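Local coordinates for protein aminotransferase, class III (Deinococcus radiodurans, PDB 3I4J) that probably acts as a pyridoxal-phosphate-dependent transaminase of the class III family, at residues R325-L330 with R347-L353. The protein carries 1 engineered substitution. Numbering follows the deposited sequence.
Sequences RGAQLL and RGTGLLL
In the C-terminal part of this class III aminotransferase, helix 318-339 packs on the beta hairpin of strands 343-349 and 352-357, with G326 set against G350 and L351 in the type II' turn T349-L352. G326 CA comes to 3.1 Å from G350 O in a CA-H...O contact; a side chain at G326 would collide with that oxygen, so glycine lets the helix backbone settle directly on the turn. G350, at a positive phi of 65°, fills the turn position that favours glycine. A water donates to G350 O (2.8 Å) and, more weakly, to G326 O, linking the two backbones. L351 reaches across the helix, at about a right angle to L329: CD2 meets G326 CA at 3.7 Å and L329 CD2 at 4.1 Å, while CD1 lies near R325 CB. Replacing L351 by an alanine would probably open a gap beside G326 and take from L329 CD2 one of its two apolar neighbours on the hairpin. Such packing of a helix on an antiparallel sheet, whose third strand is 400-403, continues at L353. CG of L353 lies anti to its carbonyl carbon (chi1 -54°), which carries the branch toward the helix; CD1 meets L329 CD2 (3.8 Å) and CD2 lies against the L330 backbone, 3.6 Å from L330 N. L330 CD1 rests over the R347-G348 peptide, 4.0 Å from G348 N. L329 also touches L418 of helix 411-428.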
loop_
_atom_site.group_PDB
_atom_site.type_symbol
_atom_site.label_atom_id
_atom_site.label_comp_id
_atom_site.label_asym_id
_atom_site.label_seq_id
_atom_site.Cartn_x
_atom_site.Cartn_y
_atom_site.Cartn_z
ATOM N N ARG C 325 -21.067 -23.206 4.007
ATOM C CA ARG C 325 -21.505 -22.503 2.808
ATOM C C ARG C 325 -20.666 -22.903 1.593
ATOM O O ARG C 325 -21.171 -22.946 0.466
ATOM C CB ARG C 325 -21.422 -20.993 3.042
ATOM C CG ARG C 325 -22.322 -20.487 4.167
ATOM C CD ARG C 325 -23.780 -20.403 3.727
ATOM N NE ARG C 325 -24.403 -21.712 3.549
ATOM C CZ ARG C 325 -24.779 -22.504 4.549
ATOM N NH1 ARG C 325 -24.597 -22.120 5.805
ATOM N NH2 ARG C 325 -25.339 -23.678 4.291
ATOM N N GLY C 326 -19.387 -23.193 1.829
ATOM C CA GLY C 326 -18.505 -23.604 0.748
ATOM C C GLY C 326 -18.953 -24.937 0.179
ATOM O O GLY C 326 -18.958 -25.140 -1.037
ATOM N N ALA C 327 -19.335 -25.853 1.065
ATOM C CA ALA C 327 -19.808 -27.168 0.641
ATOM C C ALA C 327 -21.089 -27.011 -0.179
ATOM O O ALA C 327 -21.255 -27.640 -1.229
ATOM C CB ALA C 327 -20.067 -28.053 1.866
ATOM N N GLN C 328 -21.989 -26.160 0.299
ATOM C CA GLN C 328 -23.249 -25.913 -0.394
ATOM C C GLN C 328 -23.015 -25.330 -1.785
ATOM O O GLN C 328 -23.600 -25.785 -2.766
ATOM C CB GLN C 328 -24.125 -24.948 0.413
ATOM C CG GLN C 328 -25.396 -24.532 -0.318
ATOM C CD GLN C 328 -26.147 -23.420 0.384
ATOM O OE1 GLN C 328 -25.633 -22.794 1.312
ATOM N NE2 GLN C 328 -27.366 -23.157 -0.069
ATOM N N LEU C 329 -22.158 -24.319 -1.872
ATOM C CA LEU C 329 -21.887 -23.694 -3.161
ATOM C C LEU C 329 -21.205 -24.669 -4.122
ATOM O O LEU C 329 -21.556 -24.728 -5.298
ATOM C CB LEU C 329 -21.042 -22.429 -2.962
ATOM C CG LEU C 329 -20.777 -21.510 -4.164
ATOM C CD1 LEU C 329 -22.047 -21.304 -4.979
ATOM C CD2 LEU C 329 -20.253 -20.170 -3.647
ATOM N N LEU C 330 -20.247 -25.444 -3.625
ATOM C CA LEU C 330 -19.555 -26.413 -4.474
ATOM C C LEU C 330 -20.553 -27.428 -5.032
ATOM O O LEU C 330 -20.502 -27.774 -6.211
ATOM C CB LEU C 330 -18.466 -27.151 -3.682
ATOM C CG LEU C 330 -17.779 -28.304 -4.429
ATOM C CD1 LEU C 330 -17.158 -27.792 -5.726
ATOM C CD2 LEU C 330 -16.713 -28.930 -3.532
ATOM N N ARG C 347 -14.154 -26.854 -8.776
ATOM C CA ARG C 347 -13.337 -27.092 -7.592
ATOM C C ARG C 347 -13.654 -26.115 -6.477
ATOM O O ARG C 347 -14.122 -25.007 -6.725
ATOM C CB ARG C 347 -11.855 -26.952 -7.952
ATOM C CG ARG C 347 -11.413 -27.836 -9.093
ATOM C CD ARG C 347 -9.944 -27.653 -9.429
ATOM N NE ARG C 347 -9.619 -26.297 -9.864
ATOM C CZ ARG C 347 -8.714 -26.015 -10.797
ATOM N NH1 ARG C 347 -8.053 -26.994 -11.399
ATOM N NH2 ARG C 347 -8.460 -24.755 -11.124
ATOM N N GLY C 348 -13.380 -26.525 -5.245
ATOM C CA GLY C 348 -13.624 -25.646 -4.121
ATOM C C GLY C 348 -13.057 -26.131 -2.804
ATOM O O GLY C 348 -13.073 -27.326 -2.507
ATOM N N THR C 349 -12.523 -25.194 -2.029
ATOM C CA THR C 349 -11.985 -25.479 -0.705
ATOM C C THR C 349 -12.563 -24.337 0.124
ATOM O O THR C 349 -12.148 -23.192 -0.027
ATOM C CB THR C 349 -10.434 -25.415 -0.669
ATOM O OG1 THR C 349 -9.885 -26.371 -1.585
ATOM C CG2 THR C 349 -9.930 -25.755 0.719
ATOM N N GLY C 350 -13.531 -24.642 0.984
ATOM C CA GLY C 350 -14.159 -23.589 1.761
ATOM C C GLY C 350 -14.882 -22.684 0.770
ATOM O O GLY C 350 -15.529 -23.175 -0.153
ATOM N N LEU C 351 -14.766 -21.368 0.934
ATOM C CA LEU C 351 -15.426 -20.451 0.015
ATOM C C LEU C 351 -14.509 -19.853 -1.050
ATOM O O LEU C 351 -14.647 -18.689 -1.436
ATOM C CB LEU C 351 -16.160 -19.344 0.783
ATOM C CG LEU C 351 -17.570 -19.742 1.256
ATOM C CD1 LEU C 351 -18.154 -18.665 2.169
ATOM C CD2 LEU C 351 -18.469 -19.962 0.040
ATOM N N LEU C 352 -13.555 -20.659 -1.502
ATOM C CA LEU C 352 -12.657 -20.278 -2.585
ATOM C C LEU C 352 -12.955 -21.369 -3.611
ATOM O O LEU C 352 -12.574 -22.525 -3.429
ATOM C CB LEU C 352 -11.192 -20.329 -2.144
ATOM C CG LEU C 352 -10.170 -20.071 -3.255
ATOM C CD1 LEU C 352 -10.562 -18.829 -4.029
ATOM C CD2 LEU C 352 -8.776 -19.911 -2.659
ATOM N N LEU C 353 -13.665 -21.011 -4.676
ATOM C CA LEU C 353 -14.042 -21.998 -5.681
ATOM C C LEU C 353 -13.644 -21.584 -7.084
ATOM O O LEU C 353 -13.397 -20.409 -7.349
ATOM C CB LEU C 353 -15.554 -22.243 -5.633
ATOM C CG LEU C 353 -16.150 -22.629 -4.275
ATOM C CD1 LEU C 353 -16.644 -21.378 -3.546
ATOM C CD2 LEU C 353 -17.297 -23.605 -4.484
HETATM O O HOH W 1 -16.081 -25.577 -1.564
#